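PDB 5OLT: cellulose biosynthesis protein BcsG, which is required for cellulose biosynthesis in Salmonella typhimurium and carries a zinc-binding extramembrane domain, the part in this structure, of the alkaline phosphatase family. Local coordinates for residues Q21-L34 against Q364-W378. Residues are numbered along the deposited sequence; the frame is centred on the assembly and turned at random. Where two conformers were deposited one is given.
Sequences QTAPPTTANLNAWL and QYQGKPYVRLNGGDW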
loop_
_atom_site.group_PDB
_atom_site.type_symbol
_atom_site.label_atom_id
_atom_site.label_comp_id
_atom_site.label_asym_id
_atom_site.label_seq_id
_atom_site.Cartn_x
_atom_site.Cartn_y
_atom_site.Cartn_z
ATOM N N GLN A 21 -1.867 -13.644 21.610
ATOM C CA GLN A 21 -1.534 -15.000 21.163
ATOM C C GLN A 21 -0.904 -15.811 22.266
ATOM O O GLN A 21 0.122 -16.478 22.073
ATOM C CB GLN A 21 -0.573 -14.966 19.961
ATOM C CG GLN A 21 -1.157 -14.212 18.796
ATOM C CD GLN A 21 -0.212 -14.144 17.616
ATOM O OE1 GLN A 21 1.030 -14.167 17.757
ATOM N NE2 GLN A 21 -0.803 -14.108 16.430
ATOM N N THR A 22 -1.519 -15.783 23.436
ATOM C CA THR A 22 -0.952 -16.541 24.556
ATOM C C THR A 22 -1.301 -18.029 24.521
ATOM O O THR A 22 -0.515 -18.826 25.002
ATOM C CB THR A 22 -1.350 -15.962 25.919
ATOM O OG1 THR A 22 -2.771 -15.890 25.978
ATOM C CG2 THR A 22 -0.754 -14.571 26.104
ATOM N N ALA A 23 -2.446 -18.399 23.938
ATOM C CA ALA A 23 -2.836 -19.827 23.860
ATOM C C ALA A 23 -1.826 -20.660 23.037
ATOM O O ALA A 23 -1.208 -20.119 22.084
ATOM C CB ALA A 23 -4.233 -19.972 23.265
ATOM N N PRO A 24 -1.660 -21.964 23.357
ATOM C CA PRO A 24 -0.709 -22.777 22.577
ATOM C C PRO A 24 -1.122 -22.911 21.109
ATOM O O PRO A 24 -2.320 -22.880 20.816
ATOM C CB PRO A 24 -0.710 -24.130 23.303
ATOM C CG PRO A 24 -1.174 -23.788 24.669
ATOM C CD PRO A 24 -2.231 -22.755 24.476
ATOM N N PRO A 25 -0.145 -23.000 20.190
ATOM C CA PRO A 25 -0.444 -22.993 18.754
ATOM C C PRO A 25 -1.084 -24.271 18.139
ATOM O O PRO A 25 -0.581 -24.835 17.167
ATOM C CB PRO A 25 0.924 -22.698 18.126
ATOM C CG PRO A 25 1.905 -23.275 19.096
ATOM C CD PRO A 25 1.312 -22.945 20.436
ATOM N N THR A 26 -2.234 -24.663 18.637
ATOM C CA THR A 26 -2.982 -25.777 18.077
ATOM C C THR A 26 -3.844 -25.292 16.917
ATOM O O THR A 26 -4.135 -24.078 16.802
ATOM C CB THR A 26 -3.918 -26.379 19.137
ATOM O OG1 THR A 26 -4.875 -25.369 19.509
ATOM C CG2 THR A 26 -3.119 -26.833 20.376
ATOM N N THR A 27 -4.318 -26.197 16.078
ATOM C CA THR A 27 -5.232 -25.782 14.990
ATOM C C THR A 27 -6.453 -25.020 15.544
ATOM O O THR A 27 -6.844 -23.970 15.003
ATOM C CB THR A 27 -5.588 -26.957 14.048
ATOM O OG1 THR A 27 -4.498 -27.155 13.141
ATOM C CG2 THR A 27 -6.823 -26.673 13.206
ATOM N N ALA A 28 -7.060 -25.537 16.620
ATOM C CA ALA A 28 -8.229 -24.878 17.176
ATOM C C ALA A 28 -7.906 -23.453 17.637
ATOM O O ALA A 28 -8.672 -22.527 17.374
ATOM C CB ALA A 28 -8.844 -25.695 18.328
ATOM N N ASN A 29 -6.775 -23.276 18.313
ATOM C CA ASN A 29 -6.402 -21.945 18.816
ATOM C C ASN A 29 -6.036 -20.983 17.697
ATOM O O ASN A 29 -6.345 -19.797 17.806
ATOM C CB ASN A 29 -5.304 -21.993 19.872
ATOM C CG ASN A 29 -5.800 -22.590 21.185
ATOM O OD1 ASN A 29 -5.003 -23.129 21.963
ATOM N ND2 ASN A 29 -7.082 -22.507 21.421
ATOM N N LEU A 30 -5.382 -21.475 16.638
ATOM C CA LEU A 30 -5.034 -20.583 15.528
ATOM C C LEU A 30 -6.292 -20.233 14.747
ATOM O O LEU A 30 -6.457 -19.069 14.365
ATOM C CB LEU A 30 -3.976 -21.224 14.620
ATOM C CG LEU A 30 -2.515 -20.943 15.016
ATOM C CD1 LEU A 30 -2.126 -21.339 16.414
ATOM C CD2 LEU A 30 -1.646 -21.674 13.995
ATOM N N ASN A 31 -7.223 -21.186 14.592
ATOM C CA ASN A 31 -8.513 -20.877 13.960
ATOM C C ASN A 31 -9.260 -19.814 14.784
ATOM O O ASN A 31 -9.805 -18.829 14.244
ATOM C CB ASN A 31 -9.396 -22.151 13.874
ATOM C CG ASN A 31 -9.058 -23.032 12.698
ATOM O OD1 ASN A 31 -8.361 -22.628 11.755
ATOM N ND2 ASN A 31 -9.593 -24.241 12.710
ATOM N N ALA A 32 -9.289 -20.003 16.103
ATOM C CA ALA A 32 -9.978 -19.056 16.975
ATOM C C ALA A 32 -9.313 -17.667 16.904
ATOM O O ALA A 32 -9.999 -16.651 16.867
ATOM C CB ALA A 32 -10.026 -19.560 18.402
ATOM N N TRP A 33 -7.969 -17.641 16.901
ATOM C CA TRP A 33 -7.245 -16.384 16.781
ATOM C C TRP A 33 -7.641 -15.647 15.487
ATOM O O TRP A 33 -7.892 -14.427 15.527
ATOM C CB TRP A 33 -5.721 -16.604 16.856
ATOM C CG TRP A 33 -5.003 -15.300 16.830
ATOM C CD1 TRP A 33 -4.682 -14.521 17.893
ATOM C CD2 TRP A 33 -4.585 -14.575 15.658
ATOM N NE1 TRP A 33 -4.107 -13.353 17.466
ATOM C CE2 TRP A 33 -4.025 -13.364 16.101
ATOM C CE3 TRP A 33 -4.628 -14.847 14.269
ATOM C CZ2 TRP A 33 -3.509 -12.409 15.206
ATOM C CZ3 TRP A 33 -4.128 -13.888 13.382
ATOM C CH2 TRP A 33 -3.577 -12.694 13.854
ATOM N N LEU A 34 -7.710 -16.388 14.378
ATOM C CA LEU A 34 -8.071 -15.738 13.124
ATOM C C LEU A 34 -9.483 -15.139 13.169
ATOM O O LEU A 34 -9.705 -14.030 12.684
ATOM C CB LEU A 34 -7.895 -16.698 11.954
ATOM C CG LEU A 34 -8.144 -16.127 10.540
ATOM C CD1 LEU A 34 -7.071 -15.072 10.177
ATOM C CD2 LEU A 34 -8.163 -17.231 9.502
ATOM N N GLN A 364 1.327 -15.010 11.429
ATOM C CA GLN A 364 2.425 -15.167 12.380
ATOM C C GLN A 364 1.798 -15.431 13.735
ATOM O O GLN A 364 0.937 -14.679 14.164
ATOM C CB GLN A 364 3.292 -13.916 12.438
ATOM C CG GLN A 364 4.038 -13.615 11.157
ATOM C CD GLN A 364 5.323 -14.405 11.010
ATOM O OE1 GLN A 364 5.763 -15.084 11.928
ATOM N NE2 GLN A 364 5.936 -14.285 9.864
ATOM N N TYR A 365 2.215 -16.487 14.401
ATOM C CA TYR A 365 1.622 -16.815 15.715
ATOM C C TYR A 365 2.779 -17.142 16.629
ATOM O O TYR A 365 3.561 -18.056 16.327
ATOM C CB TYR A 365 0.649 -18.012 15.609
ATOM C CG TYR A 365 -0.181 -18.175 16.862
ATOM C CD1 TYR A 365 0.329 -18.885 17.956
ATOM C CD2 TYR A 365 -1.465 -17.599 16.965
ATOM C CE1 TYR A 365 -0.410 -19.009 19.136
ATOM C CE2 TYR A 365 -2.198 -17.692 18.143
ATOM C CZ TYR A 365 -1.669 -18.419 19.219
ATOM O OH TYR A 365 -2.402 -18.531 20.385
ATOM N N GLN A 366 2.891 -16.375 17.723
ATOM C CA GLN A 366 4.034 -16.432 18.629
ATOM C C GLN A 366 5.349 -16.390 17.854
ATOM O O GLN A 366 6.287 -17.156 18.116
ATOM C CB GLN A 366 3.938 -17.648 19.555
ATOM C CG GLN A 366 2.760 -17.535 20.506
ATOM C CD GLN A 366 2.579 -18.748 21.389
ATOM O OE1 GLN A 366 3.360 -19.687 21.336
ATOM N NE2 GLN A 366 1.541 -18.733 22.198
ATOM N N GLY A 367 5.365 -15.510 16.847
ATOM C CA GLY A 367 6.579 -15.199 16.092
ATOM C C GLY A 367 6.957 -16.198 15.015
ATOM O O GLY A 367 8.036 -16.073 14.440
ATOM N N LYS A 368 6.082 -17.163 14.713
ATOM C CA LYS A 368 6.399 -18.201 13.728
ATOM C C LYS A 368 5.297 -18.192 12.668
ATOM O O LYS A 368 4.132 -18.007 13.005
ATOM C CB LYS A 368 6.439 -19.585 14.380
ATOM C CG LYS A 368 7.480 -19.718 15.505
ATOM C CD LYS A 368 7.472 -21.090 16.189
ATOM C CE LYS A 368 7.590 -22.256 15.201
ATOM N NZ LYS A 368 8.534 -23.308 15.683
ATOM N N PRO A 369 5.650 -18.444 11.403
ATOM C CA PRO A 369 4.609 -18.398 10.372
ATOM C C PRO A 369 3.882 -19.729 10.190
ATOM O O PRO A 369 4.496 -20.798 10.227
ATOM C CB PRO A 369 5.411 -18.040 9.103
ATOM C CG PRO A 369 6.770 -18.653 9.343
ATOM C CD PRO A 369 7.013 -18.487 10.814
ATOM N N TYR A 370 2.574 -19.647 10.011
ATOM C CA TYR A 370 1.733 -20.844 9.749
ATOM C C TYR A 370 0.878 -20.588 8.552
ATOM O O TYR A 370 0.512 -19.429 8.287
ATOM C CB TYR A 370 0.795 -21.101 10.936
ATOM C CG TYR A 370 1.520 -21.510 12.197
ATOM C CD1 TYR A 370 2.050 -20.550 13.057
ATOM C CD2 TYR A 370 1.699 -22.873 12.510
ATOM C CE1 TYR A 370 2.735 -20.911 14.221
ATOM C CE2 TYR A 370 2.385 -23.244 13.671
ATOM C CZ TYR A 370 2.874 -22.262 14.527
ATOM O OH TYR A 370 3.535 -22.610 15.671
ATOM N N VAL A 371 0.541 -21.658 7.833
ATOM C CA VAL A 371 -0.340 -21.571 6.696
ATOM C C VAL A 371 -1.548 -22.509 6.865
ATOM O O VAL A 371 -1.379 -23.647 7.337
ATOM C CB VAL A 371 0.424 -21.820 5.351
ATOM C CG1 VAL A 371 1.098 -23.183 5.285
ATOM C CG2 VAL A 371 -0.507 -21.624 4.164
ATOM N N ARG A 372 -2.719 -22.036 6.442
ATOM C CA ARG A 372 -3.938 -22.866 6.397
ATOM C C ARG A 372 -4.429 -22.921 4.977
ATOM O O ARG A 372 -4.701 -21.890 4.349
ATOM C CB ARG A 372 -5.033 -22.259 7.269
ATOM C CG ARG A 372 -6.195 -23.237 7.427
ATOM C CD ARG A 372 -7.287 -22.678 8.313
ATOM N NE ARG A 372 -7.973 -21.570 7.656
ATOM C CZ ARG A 372 -8.837 -20.760 8.269
ATOM N NH1 ARG A 372 -9.070 -20.902 9.594
ATOM N NH2 ARG A 372 -9.444 -19.811 7.568
ATOM N N LEU A 373 -4.493 -24.139 4.452
ATOM C CA LEU A 373 -4.976 -24.359 3.088
ATOM C C LEU A 373 -6.466 -24.708 3.160
ATOM O O LEU A 373 -6.856 -25.679 3.827
ATOM C CB LEU A 373 -4.123 -25.464 2.430
ATOM C CG LEU A 373 -2.605 -25.181 2.444
ATOM C CD1 LEU A 373 -1.807 -26.365 1.979
ATOM C CD2 LEU A 373 -2.259 -23.923 1.626
ATOM N N ASN A 374 -7.297 -23.865 2.536
ATOM C CA ASN A 374 -8.723 -24.092 2.335
ATOM C C ASN A 374 -9.472 -24.403 3.593
ATOM O O ASN A 374 -10.385 -25.244 3.577
ATOM C CB ASN A 374 -8.949 -25.209 1.282
ATOM C CG ASN A 374 -8.297 -24.877 -0.066
ATOM O OD1 ASN A 374 -8.657 -23.871 -0.695
ATOM N ND2 ASN A 374 -7.333 -25.720 -0.521
ATOM N N GLY A 375 -9.106 -23.752 4.697
ATOM C CA GLY A 375 -9.880 -23.936 5.915
ATOM C C GLY A 375 -9.558 -25.202 6.696
ATOM O O GLY A 375 -10.167 -25.428 7.743
ATOM N N GLY A 376 -8.587 -25.989 6.211
ATOM C CA GLY A 376 -8.067 -27.188 6.887
ATOM C C GLY A 376 -7.204 -26.917 8.137
ATOM O O GLY A 376 -7.337 -25.860 8.763
ATOM N N ASP A 377 -6.356 -27.871 8.521
ATOM C CA ASP A 377 -5.445 -27.747 9.687
ATOM C C ASP A 377 -4.265 -26.826 9.378
ATOM O O ASP A 377 -3.674 -26.927 8.299
ATOM C CB ASP A 377 -4.816 -29.090 10.073
ATOM C CG ASP A 377 -5.811 -30.083 10.683
ATOM O OD1 ASP A 377 -6.732 -29.690 11.448
ATOM O OD2 ASP A 377 -5.636 -31.283 10.406
ATOM N N TRP A 378 -3.891 -25.990 10.343
ATOM C CA TRP A 378 -2.692 -25.165 10.211
ATOM C C TRP A 378 -1.440 -26.008 10.197
ATOM O O TRP A 378 -1.329 -27.021 10.920
ATOM C CB TRP A 378 -2.598 -24.131 11.340
ATOM C CG TRP A 378 -3.700 -23.134 11.299
ATOM C CD1 TRP A 378 -4.915 -23.238 11.910
ATOM C CD2 TRP A 378 -3.691 -21.841 10.658
ATOM N NE1 TRP A 378 -5.683 -22.142 11.650
ATOM C CE2 TRP A 378 -4.959 -21.248 10.890
ATOM C CE3 TRP A 378 -2.748 -21.149 9.871
ATOM C CZ2 TRP A 378 -5.316 -19.998 10.378
ATOM C CZ3 TRP A 378 -3.101 -19.916 9.352
ATOM C CH2 TRP A 378 -4.367 -19.324 9.636
HETATM O O HOH W 1 3.274 -13.413 16.265
HETATM O O HOH W 2 -1.240 -26.714 14.290
HETATM O O HOH W 3 -10.727 -19.556 11.555
HETATM O O HOH W 4 -9.416 -25.946 10.337
#
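Leu30 of helix 27-34 is wedged among three aromatic rings of residues 364-378, each met by a different carbon. CB lies over one face of Trp378, 3.6 Å from the centroid of its five-membered ring, while CB of Arg372 covers the opposite face. CG leads on toward Tyr365 and there the chain forks: CD1 sits squarely over the Tyr365 ring, 3.6 Å from its centroid and 8° off the normal, and Leu30 CD2 lies over a face of Tyr370, 3.6 Å from Tyr370 CG. All three are CH-pi contacts. Tyr365 CG lies anti to the backbone N (chi1 -168°), which carries its ring out between Leu30 CD1 and, on the far face, CB of Gln21. The edge of Tyr365 points at the face of the Trp33 indole in a T-shaped pair, planes at 88°. Tyr365 OH donates to Ala23 O (2.6 Å), pinning the ring's tip to the loop.

Polar bonds hold both ends of this apolar centre. At the Tyr365-Lys368 type I' turn, the extended side chain of Gln21 spreads its amide along the backbone, NE2 giving to Gln364 O in the carbonyl plane and OE1 accepting from Gln366 N; Gln366 NE2 returns a nearly straight bond to Gln21 O. At the other end Asn31 OD1 takes two donors from opposite faces of its amide plane, Trp378 NE1 at 2.7 Å and Arg372 NH1 at 2.9 Å, which probably restrains the rotation of the indole and ties the guanidinium to the same oxygen.

The helix crosses strand 368-373 almost perpendicularly, with Leu30 and Trp33 also touching Ile363 of strand 360-365. The start of helix 27-42 covers the small C-terminal antiparallel sheet, formed by strands 355-357, 360-365, 368-373 and 379-380, which is separate from the seven-stranded mixed sheet.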